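GTP-binding protein (Thermus thermophilus, PDB 2DBY) binds GDP, and probably acts as an ATPase that associates with the 70S ribosome and its 50S subunit. Local coordinates at residues 14-19 with 245-250; 33-38 with 70-75; 43-48 with 273-278. All blocks are in the same frame, centred on the assembly; numbering follows the deposited sequence.

Contact 1. Residues 14-19 with 245-250. With GDP (guanosine-5'-diphosphate), chain B.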
# COMPACT_ATOMS: atom_id res chain seq x y z
N LYS A 14 17.07 -8.23 0.76
CA LYS A 14 15.91 -8.14 -0.12
C LYS A 14 15.53 -9.46 -0.83
O LYS A 14 14.35 -9.79 -0.90
CB LYS A 14 16.10 -7.03 -1.18
CG LYS A 14 14.83 -6.67 -1.92
CD LYS A 14 15.01 -5.48 -2.85
CE LYS A 14 15.89 -5.84 -4.02
NZ LYS A 14 15.42 -5.16 -5.25
N SER A 15 16.50 -10.21 -1.36
CA SER A 15 16.11 -11.43 -2.06
C SER A 15 15.53 -12.43 -1.07
O SER A 15 14.65 -13.19 -1.41
CB SER A 15 17.30 -12.06 -2.79
OG SER A 15 18.33 -12.35 -1.88
N THR A 16 16.02 -12.39 0.17
CA THR A 16 15.52 -13.27 1.21
C THR A 16 14.07 -12.90 1.49
O THR A 16 13.20 -13.77 1.57
CB THR A 16 16.35 -13.13 2.49
OG1 THR A 16 17.69 -13.55 2.21
CG2 THR A 16 15.77 -13.99 3.62
N LEU A 17 13.81 -11.60 1.61
CA LEU A 17 12.45 -11.14 1.84
C LEU A 17 11.60 -11.57 0.66
O LEU A 17 10.44 -11.92 0.82
CB LEU A 17 12.39 -9.61 1.98
CG LEU A 17 11.00 -9.05 2.30
CD1 LEU A 17 10.44 -9.59 3.63
CD2 LEU A 17 11.11 -7.53 2.36
N PHE A 18 12.15 -11.51 -0.55
CA PHE A 18 11.33 -11.99 -1.66
C PHE A 18 11.13 -13.50 -1.72
O PHE A 18 10.20 -13.96 -2.37
CB PHE A 18 11.84 -11.49 -2.99
CG PHE A 18 11.20 -10.23 -3.37
CD1 PHE A 18 11.80 -9.01 -3.04
CD2 PHE A 18 9.93 -10.24 -3.94
CE1 PHE A 18 11.13 -7.81 -3.26
CE2 PHE A 18 9.25 -9.05 -4.16
CZ PHE A 18 9.86 -7.82 -3.82
N ASN A 19 11.97 -14.29 -1.05
CA ASN A 19 11.69 -15.74 -1.05
C ASN A 19 10.37 -15.86 -0.31
O ASN A 19 9.47 -16.61 -0.69
CB ASN A 19 12.73 -16.56 -0.25
CG ASN A 19 14.07 -16.63 -0.93
OD1 ASN A 19 14.16 -16.59 -2.15
ND2 ASN A 19 15.15 -16.72 -0.12
N LEU A 245 13.67 -14.68 9.08
CA LEU A 245 12.58 -15.31 9.82
C LEU A 245 11.34 -15.43 8.94
O LEU A 245 10.65 -16.45 8.95
CB LEU A 245 12.23 -14.49 11.06
CG LEU A 245 11.06 -15.05 11.89
CD1 LEU A 245 11.45 -16.42 12.45
CD2 LEU A 245 10.77 -14.09 13.05
N GLU A 246 11.04 -14.39 8.17
CA GLU A 246 9.86 -14.46 7.33
C GLU A 246 9.98 -15.58 6.30
O GLU A 246 8.99 -16.26 6.01
CB GLU A 246 9.62 -13.13 6.60
CG GLU A 246 9.27 -12.00 7.56
CD GLU A 246 8.08 -12.34 8.45
OE1 GLU A 246 8.21 -12.21 9.69
OE2 GLU A 246 7.03 -12.74 7.91
N ALA A 247 11.16 -15.76 5.73
CA ALA A 247 11.33 -16.82 4.74
C ALA A 247 11.12 -18.18 5.40
O ALA A 247 10.51 -19.08 4.80
CB ALA A 247 12.71 -16.74 4.14
N GLU A 248 11.62 -18.33 6.62
CA GLU A 248 11.46 -19.61 7.34
C GLU A 248 9.99 -19.87 7.68
O GLU A 248 9.47 -20.96 7.45
CB GLU A 248 12.30 -19.60 8.62
CG GLU A 248 13.80 -19.55 8.32
CD GLU A 248 14.65 -19.22 9.53
OE1 GLU A 248 14.08 -18.83 10.57
OE2 GLU A 248 15.89 -19.33 9.43
N LEU A 249 9.29 -18.87 8.19
CA LEU A 249 7.88 -19.02 8.52
C LEU A 249 6.99 -19.31 7.31
O LEU A 249 6.02 -20.07 7.42
CB LEU A 249 7.35 -17.77 9.23
CG LEU A 249 7.93 -17.48 10.62
CD1 LEU A 249 7.59 -16.05 11.03
CD2 LEU A 249 7.35 -18.48 11.64
N ALA A 250 7.31 -18.70 6.17
CA ALA A 250 6.52 -18.86 4.94
C ALA A 250 6.55 -20.29 4.41
O ALA A 250 5.71 -20.66 3.61
CB ALA A 250 7.02 -17.90 3.86
PB GDP B . 20.08 -8.79 -1.21
O1B GDP B . 21.47 -8.58 -1.81
O2B GDP B . 19.45 -7.39 -0.68
O3B GDP B . 19.15 -9.77 -1.91
O3A GDP B . 20.43 -9.56 0.20
PA GDP B . 20.23 -11.11 0.60
O1A GDP B . 18.82 -11.48 0.52
O2A GDP B . 21.10 -12.05 -0.37
O5' GDP B . 20.73 -11.29 2.13
C5' GDP B . 22.13 -11.00 2.22
C4' GDP B . 22.73 -11.80 3.40
O4' GDP B . 22.11 -11.46 4.70
C3' GDP B . 22.55 -13.31 3.30
O3' GDP B . 23.54 -14.32 3.49
C2' GDP B . 21.19 -13.53 4.02
O2' GDP B . 21.22 -14.88 4.53
C1' GDP B . 21.40 -12.66 5.24
N9 GDP B . 20.13 -12.19 5.86
C8 GDP B . 19.06 -11.60 5.21
N7 GDP B . 18.11 -11.31 6.07
C5 GDP B . 18.50 -11.70 7.31
C6 GDP B . 17.91 -11.63 8.61
O6 GDP B . 16.80 -11.16 8.76
N1 GDP B . 18.61 -12.13 9.70
C2 GDP B . 19.87 -12.67 9.53
N2 GDP B . 20.54 -13.15 10.62
N3 GDP B . 20.44 -12.74 8.31
C4 GDP B . 19.80 -12.27 7.20
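T16 and A247 meet where the helix that starts at the nucleotide phosphates passes helix 243-250. The A247 methyl comes over one turn of helix 14-25. Its CB lies 4.0 Å from the backbone O of T16 and 4.1 Å from T16 CG2. At the outer margin, N19 CB approaches A247 CB at 4.4 Å. No hydrogen bond joins the two segments.

T16 faces two ways, and its first torsion sorts the branches. CG2 stands anti to the backbone N and reaches A247. OG1 lies beside the backbone N (chi1 -64°) and donates to GDP O1A at 2.9 Å. The T16 backbone N also donates to O1A. S15 holds OG between its own backbone N and carbonyl carbon (chi1 58°), which places the hydroxyl near both O1A and O3B. The S15 backbone N bonds GDP O3B at 2.7 Å, and K14 N bonds GDP O2B at 2.9 Å. The K14 chain bends at chi3 (69°), and its amine forms a salt bridge with D75. K14 NZ is 6.5 Å from GDP O2B, so here the lysine serves the phosphate through its backbone.

K14 and S15 end the P-loop (Walker A) and begin its helix. S242, just before helix 243-250, and A243 and R244, at its start, bind GDP. Their place and sequence are consistent with the last conserved GTPase motif. The E246 side chain ends away from helix 14-25, its carboxylate weakly hydrogen-bonded to G270 N and L271 N.

The chemistry is divided. The diphosphate is gripped by backbone N-H groups and hydroxyls at a helix N terminus, whose dipole would probably favour the negative charge. The helices meet through the A247 methyl, T16 CG2 and N19 CB, with the T16 carbonyl O also against the methyl.

Contact 2. Residues 33-38 with 70-75; sequences FATIDK and HVEFVD. With FMT (formic acid), chain E.
E72 points its side chain at A34 and T35 of the 3-10 segment 33-36. Its CG is anti to the backbone N (chi1 -177°) and the chain beyond runs extended. This carries the carboxylate to the A34 methyl and T35 CG2, the closer part of the contact. A34 CB is 3.9 Å from E72 OE2. T35 CG2 is 4.1 Å from E72 OE1, the two side chains crossing at a slant. These are van der Waals contacts without a hydrogen bond. T35 OG1 bonds instead to P32 O. The buried E72 side chain also touches A3, V40, V42 and P32.

Strand 66-75 is a central strand of the G domain, running parallel to strand 3-7 and antiparallel to strand 40-44. Segment 33-38 lies between the P-loop helix and strand 40-44, as the first switch region does in related GTPases.

The loose side is different. F33 turns away from the strand and is exposed. At the strand's start, H70 ND1 donates to O1 of formic acid, probably from the crystallisation liquor, at 2.8 Å and 173°. The oxygen sits at the ring edge, near its plane. For H70, an alanine here would be likely to leave the formic acid with one fewer hydrogen bond, keeping that from A29 N, and to lose the imidazole's contact with P32.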
# COMPACT_ATOMS: atom_id res chain seq x y z
N PHE A 33 -3.83 -9.26 -12.75
CA PHE A 33 -3.15 -9.65 -13.99
C PHE A 33 -1.67 -9.29 -13.97
O PHE A 33 -0.84 -10.00 -14.55
CB PHE A 33 -3.83 -8.97 -15.19
CG PHE A 33 -3.48 -9.61 -16.51
CD1 PHE A 33 -2.91 -8.86 -17.53
CD2 PHE A 33 -3.77 -10.95 -16.74
CE1 PHE A 33 -2.63 -9.44 -18.77
CE2 PHE A 33 -3.49 -11.54 -17.98
CZ PHE A 33 -2.93 -10.78 -18.99
N ALA A 34 -1.32 -8.18 -13.33
CA ALA A 34 0.08 -7.77 -13.26
C ALA A 34 1.01 -8.82 -12.69
O ALA A 34 2.21 -8.75 -12.93
CB ALA A 34 0.22 -6.49 -12.43
N THR A 35 0.48 -9.79 -11.93
CA THR A 35 1.35 -10.80 -11.34
C THR A 35 1.95 -11.78 -12.35
O THR A 35 2.72 -12.66 -11.98
CB THR A 35 0.66 -11.59 -10.18
OG1 THR A 35 -0.48 -12.30 -10.68
CG2 THR A 35 0.23 -10.64 -9.05
N ILE A 36 1.60 -11.66 -13.63
CA ILE A 36 2.24 -12.54 -14.59
C ILE A 36 3.76 -12.31 -14.52
O ILE A 36 4.56 -13.22 -14.72
CB ILE A 36 1.79 -12.23 -16.04
CG1 ILE A 36 0.31 -12.55 -16.19
CG2 ILE A 36 2.60 -13.05 -17.03
CD1 ILE A 36 -0.24 -12.27 -17.59
N ASP A 37 4.14 -11.06 -14.21
CA ASP A 37 5.55 -10.68 -14.11
C ASP A 37 6.19 -11.42 -12.94
O ASP A 37 5.61 -11.48 -11.85
CB ASP A 37 5.63 -9.15 -13.93
CG ASP A 37 7.06 -8.62 -13.92
OD1 ASP A 37 7.24 -7.46 -14.34
OD2 ASP A 37 7.99 -9.32 -13.48
N LYS A 38 7.36 -12.00 -13.16
CA LYS A 38 8.03 -12.75 -12.10
C LYS A 38 8.36 -11.87 -10.89
O LYS A 38 8.54 -12.37 -9.78
CB LYS A 38 9.31 -13.43 -12.64
CG LYS A 38 10.44 -12.47 -13.00
CD LYS A 38 11.73 -13.26 -13.27
CE LYS A 38 12.96 -12.36 -13.33
NZ LYS A 38 14.23 -13.17 -13.40
N HIS A 70 -5.82 -8.59 -0.66
CA HIS A 70 -4.37 -8.70 -0.63
C HIS A 70 -3.71 -7.37 -0.97
O HIS A 70 -4.40 -6.40 -1.32
CB HIS A 70 -3.94 -9.74 -1.68
CG HIS A 70 -4.47 -9.46 -3.06
ND1 HIS A 70 -5.18 -10.39 -3.79
CD2 HIS A 70 -4.39 -8.35 -3.83
CE1 HIS A 70 -5.52 -9.86 -4.96
NE2 HIS A 70 -5.05 -8.63 -5.01
N VAL A 71 -2.38 -7.33 -0.85
CA VAL A 71 -1.59 -6.14 -1.17
C VAL A 71 -0.49 -6.61 -2.13
O VAL A 71 0.21 -7.58 -1.86
CB VAL A 71 -0.92 -5.55 0.08
CG1 VAL A 71 -0.06 -4.32 -0.32
CG2 VAL A 71 -1.97 -5.14 1.09
N GLU A 72 -0.35 -5.89 -3.25
CA GLU A 72 0.63 -6.25 -4.28
C GLU A 72 1.99 -5.57 -4.06
O GLU A 72 2.05 -4.39 -3.75
CB GLU A 72 0.06 -5.85 -5.64
CG GLU A 72 0.92 -6.20 -6.85
CD GLU A 72 0.18 -5.97 -8.15
OE1 GLU A 72 -0.75 -6.73 -8.45
OE2 GLU A 72 0.51 -5.01 -8.86
N PHE A 73 3.06 -6.35 -4.23
CA PHE A 73 4.43 -5.87 -4.05
C PHE A 73 5.23 -6.18 -5.30
O PHE A 73 5.05 -7.26 -5.89
CB PHE A 73 5.09 -6.58 -2.86
CG PHE A 73 4.58 -6.11 -1.53
CD1 PHE A 73 3.52 -6.77 -0.89
CD2 PHE A 73 5.13 -4.99 -0.92
CE1 PHE A 73 3.02 -6.30 0.33
CE2 PHE A 73 4.64 -4.51 0.30
CZ PHE A 73 3.58 -5.17 0.92
N VAL A 74 6.10 -5.26 -5.69
CA VAL A 74 6.93 -5.46 -6.87
C VAL A 74 8.40 -5.43 -6.49
O VAL A 74 8.83 -4.54 -5.73
CB VAL A 74 6.68 -4.33 -7.88
CG1 VAL A 74 7.54 -4.53 -9.13
CG2 VAL A 74 5.20 -4.26 -8.21
N ASP A 75 9.19 -6.39 -6.97
CA ASP A 75 10.61 -6.39 -6.68
C ASP A 75 11.16 -5.43 -7.73
O ASP A 75 11.24 -5.80 -8.91
CB ASP A 75 11.25 -7.77 -6.91
CG ASP A 75 12.75 -7.79 -6.60
OD1 ASP A 75 13.33 -6.72 -6.32
OD2 ASP A 75 13.35 -8.90 -6.63
C FMT E . -5.81 -13.09 -1.68
O1 FMT E . -5.97 -12.88 -2.86
O2 FMT E . -5.90 -14.33 -1.20

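Contact 3. Residues 43-48 with 273-278; sequences VPLEDE and RLARAG
L45 meets the aliphatic stem of R276, and neither a face nor an edge of the flat guanidinium is used here. L45 CD2 lies 3.9 Å from R276 CG, with the two side chains crossing at about a right angle. Y279, one turn further along the helix, is another neighbour of the L45 side chain. R276 was deposited in two conformers, so its outer part is less certain. In the conformer given, the chain bends at chi3 and NE reaches E268 in a salt bridge.

The centre of the contact is the methyl of A275. V43 CG1 is 4.0 Å from A275 CB, and L45 CD2 is also 4.0 Å from A275 CB. V43 turns CG1 anti to its backbone N (chi1 177°), and this branch leads to the helix. L45 is less relaxed. Its chi1 of -115° lies about midway between two staggered positions, and it brings the end of the side chain closer to the helix than its first bond suggests.

The contact joins the end of strand 40-44 to helix 270-281, which lies on one side of the central sheet of the G domain. The small side chain of A275 is consistent with the close approach of the strand, with V43 CA and A275 CA 6.6 Å apart. F73 of strand 66-75 touches both V43 and L274. Beyond the apolar patch, Q272 bonds P44 O and E46 N, and D47 caps the helix that follows.

No hydrogen bond links the two segments directly. V43, L45 and A275, with the aliphatic stem of R276, make the join by dispersion and exclusion of water, while the polar groups of Q272 and R276 find their partners at its margin.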
# COMPACT_ATOMS: atom_id res chain seq x y z
N VAL A 43 0.39 -10.37 -1.23
CA VAL A 43 0.39 -10.98 0.09
C VAL A 43 -1.06 -10.95 0.56
O VAL A 43 -1.62 -9.88 0.72
CB VAL A 43 1.25 -10.17 1.10
CG1 VAL A 43 1.15 -10.82 2.49
CG2 VAL A 43 2.71 -10.12 0.65
N PRO A 44 -1.69 -12.12 0.75
CA PRO A 44 -3.08 -12.16 1.22
C PRO A 44 -3.12 -11.45 2.60
O PRO A 44 -2.28 -11.74 3.47
CB PRO A 44 -3.36 -13.66 1.34
CG PRO A 44 -2.46 -14.28 0.29
CD PRO A 44 -1.17 -13.48 0.49
N LEU A 45 -4.09 -10.57 2.79
CA LEU A 45 -4.23 -9.80 4.03
C LEU A 45 -5.14 -10.56 4.98
O LEU A 45 -6.29 -10.84 4.66
CB LEU A 45 -4.88 -8.44 3.73
CG LEU A 45 -4.14 -7.12 3.92
CD1 LEU A 45 -5.18 -6.00 3.89
CD2 LEU A 45 -3.36 -7.10 5.24
N GLU A 46 -4.61 -10.92 6.13
CA GLU A 46 -5.41 -11.66 7.10
C GLU A 46 -6.38 -10.67 7.71
O GLU A 46 -6.03 -9.51 7.97
CB GLU A 46 -4.49 -12.29 8.16
CG GLU A 46 -3.78 -13.50 7.59
CD GLU A 46 -2.65 -14.03 8.45
OE1 GLU A 46 -2.71 -13.89 9.68
OE2 GLU A 46 -1.70 -14.61 7.87
N ASP A 47 -7.61 -11.11 7.94
CA ASP A 47 -8.60 -10.20 8.51
C ASP A 47 -9.62 -11.03 9.30
O ASP A 47 -10.42 -11.77 8.72
CB ASP A 47 -9.28 -9.42 7.38
CG ASP A 47 -10.22 -8.33 7.88
OD1 ASP A 47 -10.51 -7.40 7.10
OD2 ASP A 47 -10.68 -8.40 9.05
N GLU A 48 -9.54 -10.92 10.63
CA GLU A 48 -10.44 -11.65 11.52
C GLU A 48 -11.91 -11.29 11.33
O GLU A 48 -12.79 -12.07 11.68
CB GLU A 48 -10.05 -11.40 12.99
CG GLU A 48 -8.80 -12.13 13.44
CD GLU A 48 -9.02 -13.62 13.52
OE1 GLU A 48 -9.80 -14.06 14.39
OE2 GLU A 48 -8.43 -14.34 12.71
N ARG A 273 2.65 -7.48 8.75
CA ARG A 273 2.89 -6.10 9.17
C ARG A 273 3.23 -5.25 7.96
O ARG A 273 2.80 -4.10 7.86
CB ARG A 273 4.05 -6.02 10.16
CG ARG A 273 3.78 -6.56 11.55
CD ARG A 273 5.12 -6.75 12.27
NE ARG A 273 5.02 -6.76 13.73
CZ ARG A 273 4.77 -5.68 14.47
NH1 ARG A 273 4.61 -4.49 13.89
NH2 ARG A 273 4.71 -5.79 15.79
N LEU A 274 4.05 -5.80 7.05
CA LEU A 274 4.43 -5.07 5.84
C LEU A 274 3.22 -4.86 4.93
O LEU A 274 3.03 -3.80 4.36
CB LEU A 274 5.53 -5.84 5.07
CG LEU A 274 6.03 -5.19 3.78
CD1 LEU A 274 6.64 -3.81 4.06
CD2 LEU A 274 7.08 -6.12 3.16
N ALA A 275 2.38 -5.88 4.82
CA ALA A 275 1.18 -5.76 4.00
C ALA A 275 0.27 -4.65 4.55
O ALA A 275 -0.28 -3.84 3.79
CB ALA A 275 0.43 -7.12 3.96
N ARG A 276 0.13 -4.60 5.87
CA ARG A 276 -0.71 -3.58 6.51
C ARG A 276 -0.10 -2.19 6.34
O ARG A 276 -0.81 -1.20 6.20
CB ARG A 276 -0.91 -3.90 8.00
CG ARG A 276 -1.88 -5.07 8.27
CD ARG A 276 -2.35 -5.11 9.73
NE ARG A 276 -1.24 -5.20 10.68
CZ ARG A 276 -0.73 -4.16 11.33
NH1 ARG A 276 -1.23 -2.94 11.16
NH2 ARG A 276 0.31 -4.33 12.15
N ALA A 277 1.23 -2.11 6.36
CA ALA A 277 1.91 -0.83 6.17
C ALA A 277 1.72 -0.41 4.71
O ALA A 277 1.52 0.77 4.42
CB ALA A 277 3.41 -0.93 6.51
N GLY A 278 1.76 -1.38 3.80
CA GLY A 278 1.56 -1.07 2.39
C GLY A 278 0.13 -0.61 2.14
O GLY A 278 -0.13 0.29 1.36

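From the N terminus, the chain first gives the P-loop helix with 14-19, then segment 33-38 and segment 43-48, which leaves strand 40-44. Strand 70-75 returns to segment 33-38 and closes the short loop of contact 2. Much later 245-250 closes contact 1, and contact 2 is nested inside that loop. Finally 273-278 closes contact 3, which crosses both of the others. Contacts 1 and 2 also touch, with F18 CZ packing 3.3 Å from D75 CA. Contacts 2 and 3 share neighbouring strands, where V43 N probably bonds V71 O at 2.9 Å. Together they tie two late helices to the nucleotide-binding helix and the central sheet.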